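Local coordinates for protein dioxygenase (PDB 5V2D) that probably cleaves the central double bond of lignostilbene-type compounds with molecular oxygen, using a bound non-haem iron, at residues F90-G95 with Y453-L458; D377-G382 with P438-R443; A134-T139 with L159-D164. All coordinates share one frame; numbering follows the deposited sequence.

Contact 1. Residues F90-G95 with Y453-L458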
loop_
_atom_site.group_PDB
_atom_site.type_symbol
_atom_site.label_atom_id
_atom_site.label_comp_id
_atom_site.label_asym_id
_atom_site.label_seq_id
_atom_site.Cartn_x
_atom_site.Cartn_y
_atom_site.Cartn_z
ATOM N N PHE A 90 12.155 5.262 -10.840
ATOM C CA PHE A 90 12.891 4.646 -11.909
ATOM C C PHE A 90 12.334 5.243 -13.198
ATOM O O PHE A 90 11.177 4.959 -13.572
ATOM C CB PHE A 90 12.728 3.162 -11.932
ATOM C CG PHE A 90 13.387 2.436 -10.801
ATOM C CD1 PHE A 90 14.666 2.004 -10.896
ATOM C CD2 PHE A 90 12.673 2.155 -9.634
ATOM C CE1 PHE A 90 15.304 1.269 -9.902
ATOM C CE2 PHE A 90 13.293 1.437 -8.615
ATOM C CZ PHE A 90 14.623 0.987 -8.740
ATOM N N HIS A 91 13.139 6.048 -13.889
ATOM C CA HIS A 91 12.675 6.687 -15.086
ATOM C C HIS A 91 13.155 5.899 -16.347
ATOM O O HIS A 91 14.375 5.728 -16.531
ATOM C CB HIS A 91 13.207 8.101 -15.159
ATOM C CG HIS A 91 12.781 8.827 -16.400
ATOM N ND1 HIS A 91 11.452 9.098 -16.682
ATOM C CD2 HIS A 91 13.512 9.299 -17.449
ATOM C CE1 HIS A 91 11.381 9.717 -17.857
ATOM N NE2 HIS A 91 12.610 9.847 -18.347
ATOM N N PHE A 92 12.201 5.474 -17.163
ATOM C CA PHE A 92 12.426 4.645 -18.340
ATOM C C PHE A 92 12.334 5.585 -19.573
ATOM O O PHE A 92 11.327 6.265 -19.794
ATOM C CB PHE A 92 11.335 3.580 -18.516
ATOM C CG PHE A 92 11.374 2.482 -17.517
ATOM C CD1 PHE A 92 11.696 1.180 -17.917
ATOM C CD2 PHE A 92 11.048 2.663 -16.215
ATOM C CE1 PHE A 92 11.731 0.149 -17.022
ATOM C CE2 PHE A 92 11.103 1.609 -15.303
ATOM C CZ PHE A 92 11.451 0.363 -15.709
ATOM N N ALA A 93 13.386 5.606 -20.372
ATOM C CA ALA A 93 13.270 6.343 -21.646
ATOM C C ALA A 93 14.144 5.690 -22.673
ATOM O O ALA A 93 15.336 5.525 -22.471
ATOM C CB ALA A 93 13.642 7.813 -21.527
ATOM N N ASN A 94 13.546 5.322 -23.788
ATOM C CA ASN A 94 14.331 4.770 -24.914
ATOM C C ASN A 94 15.310 3.636 -24.585
ATOM O O ASN A 94 16.436 3.689 -25.028
ATOM C CB ASN A 94 15.184 5.909 -25.488
ATOM C CG ASN A 94 14.587 6.378 -26.624
ATOM O OD1 ASN A 94 14.758 5.788 -27.739
ATOM N ND2 ASN A 94 13.774 7.385 -26.437
ATOM N N GLY A 95 14.940 2.683 -23.740
ATOM C CA GLY A 95 15.816 1.599 -23.396
ATOM C C GLY A 95 16.806 1.821 -22.278
ATOM O O GLY A 95 17.594 0.936 -21.991
ATOM N N TYR A 453 3.550 -5.023 -19.953
ATOM C CA TYR A 453 4.702 -5.388 -19.156
ATOM C C TYR A 453 4.352 -5.354 -17.666
ATOM O O TYR A 453 3.633 -4.465 -17.225
ATOM C CB TYR A 453 5.828 -4.430 -19.492
ATOM C CG TYR A 453 6.116 -4.376 -20.983
ATOM C CD1 TYR A 453 5.762 -3.264 -21.752
ATOM C CD2 TYR A 453 6.667 -5.480 -21.646
ATOM C CE1 TYR A 453 5.963 -3.226 -23.128
ATOM C CE2 TYR A 453 6.850 -5.456 -23.026
ATOM C CZ TYR A 453 6.500 -4.297 -23.746
ATOM O OH TYR A 453 6.749 -4.224 -25.109
ATOM N N VAL A 454 4.879 -6.280 -16.926
ATOM C CA VAL A 454 4.733 -6.268 -15.469
ATOM C C VAL A 454 6.107 -5.992 -14.901
ATOM O O VAL A 454 7.108 -6.685 -15.246
ATOM C CB VAL A 454 4.263 -7.627 -14.990
ATOM C CG1 VAL A 454 4.034 -7.652 -13.501
ATOM C CG2 VAL A 454 2.906 -7.958 -15.670
ATOM N N VAL A 455 6.196 -4.991 -14.023
ATOM C CA VAL A 455 7.468 -4.527 -13.529
ATOM C C VAL A 455 7.422 -4.583 -11.996
ATOM O O VAL A 455 6.445 -4.150 -11.370
ATOM C CB VAL A 455 7.751 -3.134 -14.001
ATOM C CG1 VAL A 455 9.126 -2.649 -13.436
ATOM C CG2 VAL A 455 7.747 -3.076 -15.524
ATOM N N ALA A 456 8.449 -5.126 -11.389
ATOM C CA ALA A 456 8.503 -5.230 -9.950
ATOM C C ALA A 456 9.913 -5.344 -9.453
ATOM O O ALA A 456 10.775 -5.876 -10.154
ATOM C CB ALA A 456 7.744 -6.481 -9.469
ATOM N N LEU A 457 10.151 -4.917 -8.243
ATOM C CA LEU A 457 11.413 -5.186 -7.619
ATOM C C LEU A 457 11.479 -6.631 -7.193
ATOM O O LEU A 457 10.534 -7.187 -6.603
ATOM C CB LEU A 457 11.626 -4.321 -6.350
ATOM C CG LEU A 457 12.032 -2.849 -6.657
ATOM C CD1 LEU A 457 11.980 -2.084 -5.358
ATOM C CD2 LEU A 457 13.411 -2.712 -7.270
ATOM N N LEU A 458 12.632 -7.206 -7.493
ATOM C CA LEU A 458 13.005 -8.547 -7.101
ATOM C C LEU A 458 14.144 -8.421 -6.088
ATOM O O LEU A 458 15.187 -7.828 -6.348
ATOM C CB LEU A 458 13.442 -9.370 -8.336
ATOM C CG LEU A 458 14.081 -10.765 -8.048
ATOM C CD1 LEU A 458 13.032 -11.653 -7.475
ATOM C CD2 LEU A 458 14.694 -11.364 -9.328
#
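Phe-90 and Phe-92 face Leu-457 and Val-455 from a different sheet, and the two strands share no backbone hydrogen bond. The nearest CA atoms, those of Phe-90 and Val-455, are 10.8 Å apart. Side chains alone bridge this distance. Two aromatic rings from residues 90-95 meet two aliphatic side chains from residues 453-458. CZ, the far end of the Phe-90 ring, lies 4.2 Å from the CD2 methyl of Leu-457. The two side chains approach at a slant. In Phe-90, CB points toward the other strand and chi1 (-70°) places CG beside the backbone N; CZ makes the closest approach. Leu-457 leaves its strand at an angle and comes closer only at its CD2 branch. Two residues along, Phe-92 CZ is 4.4 Å from Val-455 CG1, a looser touch of the same kind. All four residues are buried. Leu-468 touches both rings and Val-455, while Ile-486 touches Phe-90 and Leu-457. These residues, from strands 465-472 and 482-486 of the same sheet as Val-455, add to the apolar layer. Face-to-face packing of two five-stranded antiparallel sheets through such a layer is characteristic of adjacent blades in the seven-bladed beta-propeller of carotenoid cleavage oxygenases.

Contact 2. Residues D377-G382 with P438-R443; sequences DDRYIG and PIFIPR
Asp-377 and Arg-379 bring an Asx turn against Phe-440 and Pro-442 of strand 433-442. The turn follows strand 371-375, so the contact joins two adjacent propeller blades. No direct hydrogen bond crosses it. The ion pair lies within residues 377-382. Asp-377 OD1 accepts the backbone N of Arg-379 at 3.0 Å, which closes the turn, and takes NE of the same arginine as well. Arg-379 grips the carboxylate side-on: NE goes to OD1, and NH2 meets OD2 at 2.7 Å in a salt bridge. Both bonds use syn lone pairs and keep the two flat groups nearly coplanar. The bend at chi3 (-60°) turns the guanidinium back to reach them. Asp-377 OD2 also accepts from Ala-450 N, and Arg-379 NH1 bonds Ala-447 O, so the loop joining strands 433-442 and 452-460 is tied in too. Packing makes the link between the segments. Asp-377 OD2 lies 3.4 Å from Phe-440 CE2, the carboxylate plane tilted 52° from the ring. Pro-442 CB covers one face of the Arg-379 guanidinium, 3.9 Å above its centre. With an alanine at Asp-377, Arg-379 would lose its charged mate and the turn its OD1 acceptor, and the guanidinium would probably be held less firmly over Pro-442. A water accepts from Phe-440 N at 3.0 Å and donates a weak bond to Asp-378 OD2 at 3.3 Å.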
loop_
_atom_site.group_PDB
_atom_site.type_symbol
_atom_site.label_atom_id
_atom_site.label_comp_id
_atom_site.label_asym_id
_atom_site.label_seq_id
_atom_site.Cartn_x
_atom_site.Cartn_y
_atom_site.Cartn_z
ATOM N N ASP A 377 -5.073 -3.526 -14.471
ATOM C CA ASP A 377 -4.743 -2.587 -15.521
ATOM C C ASP A 377 -5.355 -1.227 -15.135
ATOM O O ASP A 377 -6.583 -1.171 -14.990
ATOM C CB ASP A 377 -5.323 -3.138 -16.840
ATOM C CG ASP A 377 -4.932 -2.344 -18.082
ATOM O OD1 ASP A 377 -4.754 -1.115 -18.003
ATOM O OD2 ASP A 377 -4.906 -2.989 -19.183
ATOM N N ASP A 378 -4.534 -0.171 -14.984
ATOM C CA ASP A 378 -5.037 1.158 -14.608
ATOM C C ASP A 378 -6.192 1.646 -15.463
ATOM O O ASP A 378 -7.059 2.419 -15.029
ATOM C CB ASP A 378 -3.934 2.221 -14.712
ATOM C CG ASP A 378 -2.925 2.139 -13.567
ATOM O OD1 ASP A 378 -3.255 1.593 -12.515
ATOM O OD2 ASP A 378 -1.777 2.639 -13.714
ATOM N N ARG A 379 -6.215 1.219 -16.728
ATOM C CA ARG A 379 -7.246 1.679 -17.657
ATOM C C ARG A 379 -8.606 1.069 -17.386
ATOM O O ARG A 379 -9.570 1.541 -17.928
ATOM C CB ARG A 379 -6.821 1.434 -19.085
ATOM C CG ARG A 379 -5.475 2.128 -19.457
ATOM C CD ARG A 379 -4.948 1.562 -20.771
ATOM N NE ARG A 379 -4.709 0.127 -20.694
ATOM C CZ ARG A 379 -4.557 -0.666 -21.769
ATOM N NH1 ARG A 379 -4.644 -0.144 -22.992
ATOM N NH2 ARG A 379 -4.421 -2.014 -21.651
ATOM N N TYR A 380 -8.698 0.070 -16.482
ATOM C CA TYR A 380 -9.927 -0.639 -16.163
ATOM C C TYR A 380 -10.365 -0.471 -14.718
ATOM O O TYR A 380 -11.290 -1.168 -14.239
ATOM C CB TYR A 380 -9.688 -2.156 -16.451
ATOM C CG TYR A 380 -9.624 -2.385 -17.929
ATOM C CD1 TYR A 380 -8.501 -2.012 -18.680
ATOM C CD2 TYR A 380 -10.743 -2.871 -18.609
ATOM C CE1 TYR A 380 -8.478 -2.172 -20.056
ATOM C CE2 TYR A 380 -10.733 -3.048 -19.975
ATOM C CZ TYR A 380 -9.603 -2.685 -20.685
ATOM O OH TYR A 380 -9.586 -2.826 -22.020
ATOM N N ILE A 381 -9.702 0.432 -13.993
ATOM C CA ILE A 381 -10.106 0.701 -12.603
ATOM C C ILE A 381 -11.593 1.074 -12.555
ATOM O O ILE A 381 -12.033 2.002 -13.223
ATOM C CB ILE A 381 -9.217 1.783 -11.998
ATOM C CG1 ILE A 381 -7.879 1.113 -11.649
ATOM C CG2 ILE A 381 -9.859 2.357 -10.738
ATOM C CD1 ILE A 381 -6.845 2.138 -11.106
ATOM N N GLY A 382 -12.373 0.376 -11.752
ATOM C CA GLY A 382 -13.770 0.746 -11.645
ATOM C C GLY A 382 -14.718 0.153 -12.686
ATOM O O GLY A 382 -15.928 0.403 -12.621
ATOM N N PRO A 438 3.961 -5.085 -7.749
ATOM C CA PRO A 438 4.160 -4.805 -9.157
ATOM C C PRO A 438 3.337 -3.655 -9.715
ATOM O O PRO A 438 2.279 -3.325 -9.212
ATOM C CB PRO A 438 3.694 -6.168 -9.803
ATOM C CG PRO A 438 2.541 -6.573 -8.934
ATOM C CD PRO A 438 3.030 -6.204 -7.504
ATOM N N ILE A 439 3.810 -3.119 -10.846
ATOM C CA ILE A 439 3.010 -2.266 -11.692
ATOM C C ILE A 439 2.783 -2.948 -13.040
ATOM O O ILE A 439 3.516 -3.865 -13.446
ATOM C CB ILE A 439 3.618 -0.923 -11.965
ATOM C CG1 ILE A 439 5.107 -1.057 -12.365
ATOM C CG2 ILE A 439 3.500 -0.018 -10.739
ATOM C CD1 ILE A 439 5.600 0.125 -13.166
ATOM N N PHE A 440 1.758 -2.464 -13.743
ATOM C CA PHE A 440 1.458 -2.889 -15.091
ATOM C C PHE A 440 1.621 -1.715 -16.058
ATOM O O PHE A 440 1.133 -0.620 -15.771
ATOM C CB PHE A 440 0.078 -3.485 -15.219
ATOM C CG PHE A 440 -0.354 -3.694 -16.627
ATOM C CD1 PHE A 440 0.140 -4.772 -17.337
ATOM C CD2 PHE A 440 -1.196 -2.793 -17.277
ATOM C CE1 PHE A 440 -0.208 -4.959 -18.708
ATOM C CE2 PHE A 440 -1.543 -3.012 -18.606
ATOM C CZ PHE A 440 -1.057 -4.079 -19.305
ATOM N N ILE A 441 2.283 -1.971 -17.191
ATOM C CA ILE A 441 2.497 -0.954 -18.189
ATOM C C ILE A 441 1.879 -1.467 -19.511
ATOM O O ILE A 441 2.333 -2.471 -20.016
ATOM C CB ILE A 441 4.004 -0.713 -18.420
ATOM C CG1 ILE A 441 4.655 -0.244 -17.143
ATOM C CG2 ILE A 441 4.205 0.327 -19.519
ATOM C CD1 ILE A 441 6.180 -0.042 -17.204
ATOM N N PRO A 442 0.887 -0.763 -20.080
ATOM C CA PRO A 442 0.332 -1.242 -21.333
ATOM C C PRO A 442 1.335 -1.271 -22.459
ATOM O O PRO A 442 2.204 -0.465 -22.515
ATOM C CB PRO A 442 -0.717 -0.171 -21.699
ATOM C CG PRO A 442 -0.938 0.654 -20.409
ATOM C CD PRO A 442 0.269 0.529 -19.625
ATOM N N ARG A 443 1.212 -2.259 -23.368
ATOM C CA ARG A 443 2.188 -2.383 -24.506
ATOM C C ARG A 443 2.091 -1.150 -25.403
ATOM O O ARG A 443 3.096 -0.729 -25.920
ATOM C CB ARG A 443 1.907 -3.676 -25.331
ATOM C CG ARG A 443 3.033 -4.072 -26.320
ATOM C CD ARG A 443 2.780 -5.405 -27.032
ATOM N NE ARG A 443 2.435 -6.381 -26.004
ATOM C CZ ARG A 443 3.269 -7.157 -25.328
ATOM N NH1 ARG A 443 4.551 -7.275 -25.641
ATOM N NH2 ARG A 443 2.769 -7.935 -24.338
HETATM O O HOH W 1 0.266 0.066 -13.060
#

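Contact 3. Residues A134-T139 with L159-D164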
loop_
_atom_site.group_PDB
_atom_site.type_symbol
_atom_site.label_atom_id
_atom_site.label_comp_id
_atom_site.label_asym_id
_atom_site.label_seq_id
_atom_site.Cartn_x
_atom_site.Cartn_y
_atom_site.Cartn_z
ATOM N N ALA A 134 7.860 16.760 15.906
ATOM C CA ALA A 134 6.932 17.624 15.162
ATOM C C ALA A 134 5.532 17.310 15.557
ATOM O O ALA A 134 5.206 16.201 15.908
ATOM C CB ALA A 134 7.112 17.494 13.659
ATOM N N LYS A 135 4.674 18.301 15.457
ATOM C CA LYS A 135 3.244 18.137 15.714
ATOM C C LYS A 135 2.578 17.246 14.716
ATOM O O LYS A 135 1.696 16.482 15.035
ATOM C CB LYS A 135 2.546 19.503 15.700
ATOM C CG LYS A 135 2.989 20.397 16.885
ATOM C CD LYS A 135 2.717 19.762 18.252
ATOM C CE LYS A 135 2.805 20.716 19.406
ATOM N NZ LYS A 135 4.157 20.672 20.017
ATOM N N ASN A 136 2.976 17.361 13.466
ATOM C CA ASN A 136 2.443 16.469 12.406
ATOM C C ASN A 136 3.229 15.139 12.538
ATOM O O ASN A 136 4.430 15.076 12.337
ATOM C CB ASN A 136 2.609 17.100 11.000
ATOM C CG ASN A 136 1.970 16.239 9.912
ATOM O OD1 ASN A 136 1.710 15.037 10.099
ATOM N ND2 ASN A 136 1.753 16.848 8.761
ATOM N N ASN A 137 2.531 14.102 12.901
ATOM C CA ASN A 137 3.120 12.751 13.134
ATOM C C ASN A 137 3.364 11.929 11.852
ATOM O O ASN A 137 3.816 10.811 11.972
ATOM C CB ASN A 137 2.191 11.951 14.055
ATOM C CG ASN A 137 2.916 10.895 14.880
ATOM O OD1 ASN A 137 4.059 11.153 15.356
ATOM N ND2 ASN A 137 2.287 9.707 15.080
ATOM N N THR A 138 2.979 12.419 10.679
ATOM C CA THR A 138 3.005 11.593 9.482
ATOM C C THR A 138 4.403 11.330 8.961
ATOM O O THR A 138 5.274 12.164 9.052
ATOM C CB THR A 138 2.094 12.126 8.340
ATOM O OG1 THR A 138 1.776 11.029 7.486
ATOM C CG2 THR A 138 2.750 13.203 7.548
ATOM N N THR A 139 4.563 10.150 8.372
ATOM C CA THR A 139 5.765 9.784 7.606
ATOM C C THR A 139 5.586 9.687 6.098
ATOM O O THR A 139 6.547 9.433 5.404
ATOM C CB THR A 139 6.244 8.370 8.076
ATOM O OG1 THR A 139 5.127 7.463 7.986
ATOM C CG2 THR A 139 6.769 8.461 9.503
ATOM N N LEU A 159 -2.809 14.524 5.742
ATOM C CA LEU A 159 -2.809 14.965 4.368
ATOM C C LEU A 159 -1.497 14.531 3.722
ATOM O O LEU A 159 -0.492 14.290 4.412
ATOM C CB LEU A 159 -2.892 16.503 4.348
ATOM C CG LEU A 159 -4.274 17.111 4.719
ATOM C CD1 LEU A 159 -4.097 18.620 4.848
ATOM C CD2 LEU A 159 -5.252 16.828 3.639
ATOM N N PRO A 160 -1.479 14.413 2.406
ATOM C CA PRO A 160 -0.302 13.945 1.707
ATOM C C PRO A 160 0.722 15.019 1.568
ATOM O O PRO A 160 0.425 16.181 1.854
ATOM C CB PRO A 160 -0.851 13.558 0.322
ATOM C CG PRO A 160 -2.146 14.260 0.174
ATOM C CD PRO A 160 -2.650 14.619 1.509
ATOM N N TRP A 161 1.934 14.627 1.160
ATOM C CA TRP A 161 3.054 15.507 0.946
ATOM C C TRP A 161 3.396 15.498 -0.565
ATOM O O TRP A 161 3.433 14.448 -1.210
ATOM C CB TRP A 161 4.266 15.063 1.789
ATOM C CG TRP A 161 4.084 15.513 3.164
ATOM C CD1 TRP A 161 3.147 15.087 4.045
ATOM C CD2 TRP A 161 4.752 16.612 3.784
ATOM N NE1 TRP A 161 3.215 15.838 5.184
ATOM C CE2 TRP A 161 4.183 16.788 5.049
ATOM C CE3 TRP A 161 5.788 17.446 3.400
ATOM C CZ2 TRP A 161 4.644 17.761 5.937
ATOM C CZ3 TRP A 161 6.246 18.411 4.277
ATOM C CH2 TRP A 161 5.664 18.582 5.510
ATOM N N ALA A 162 3.532 16.696 -1.136
ATOM C CA ALA A 162 3.853 16.799 -2.552
ATOM C C ALA A 162 5.336 16.809 -2.788
ATOM O O ALA A 162 6.101 17.375 -1.991
ATOM C CB ALA A 162 3.172 18.028 -3.145
ATOM N N MET A 163 5.707 16.160 -3.883
ATOM C CA MET A 163 7.032 16.122 -4.382
ATOM C C MET A 163 7.110 16.462 -5.866
ATOM O O MET A 163 6.177 16.221 -6.641
ATOM C CB MET A 163 7.604 14.741 -4.118
ATOM C CG MET A 163 7.540 14.318 -2.617
ATOM S SD MET A 163 8.081 12.575 -2.579
ATOM C CE MET A 163 9.821 12.783 -2.133
ATOM N N ASP A 164 8.278 16.965 -6.269
ATOM C CA ASP A 164 8.505 17.288 -7.687
ATOM C C ASP A 164 8.597 15.952 -8.456
ATOM O O ASP A 164 9.369 15.028 -8.058
ATOM C CB ASP A 164 9.790 18.087 -7.834
ATOM C CG ASP A 164 10.078 18.457 -9.268
ATOM O OD1 ASP A 164 10.428 17.624 -10.129
ATOM O OD2 ASP A 164 9.973 19.631 -9.553
HETATM O O HOH W 2 0.468 15.839 6.352
HETATM O O HOH W 3 0.920 11.895 4.749
#
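Trp-161 sets the nitrogen end of its indole against Thr-138, whose CG2 methyl lies 3.6 Å from NE1. The threonine's rotation explains this. OG1 is anti to the backbone N (chi1 -157°), which leaves CG2 between the N and the carbonyl carbon and facing the indole. Asn-136 comes to the ring edge. Its ND2 lies near the indole plane, 4.0 Å from NE1, with the amide turned 50° from the ring. These two nitrogens are both donors and do not bond each other. Water 2 resolves the pairing. It accepts from Asn-136 ND2 at 2.9 Å and from Trp-161 NE1 at 3.0 Å, and it donates to Leu-159 O at 2.7 Å. Water 3 donates to the same Leu-159 O and to Thr-138 OG1, which is also bonded to Asp-157 OD1. Thus two waters carry the polar link between the segments, and the buried indole N-H is satisfied. The other end of the Asn-136 amide is used locally: OD1 accepts from Thr-138 N at 3.0 Å and forms an Asx turn that fixes the amide. Residues 134-139 lie in the long loop between helix 107-115 and strand 143-147, the first strand of a four-stranded propeller blade. Trp-161 stands on the third, strand 161-163, where it also touches Asp-107 of the helix and Glu-173 of strand 170-173.

All three contacts lie in the beta-propeller of one chain. Contact 1 spans the longest stretch: its segments are 358 residues apart, and contact 3 and then contact 2 come between them in sequence. Contacts 1 and 2 are neighbours, with centres 14 Å apart. They share a sheet through the adjacent strands 433-442 and 452-460, where Tyr-453 N probably bonds Ile-441 O (2.8 Å). That blade is thus packed by contact 1 against the sheet of strand 85-93 and by contact 2 against the blade of strand 371-375. Contact 3 stands apart, 27 to 28 Å away between centres, in another blade. Its Thr-138 side chain is about 14 Å from the bound iron.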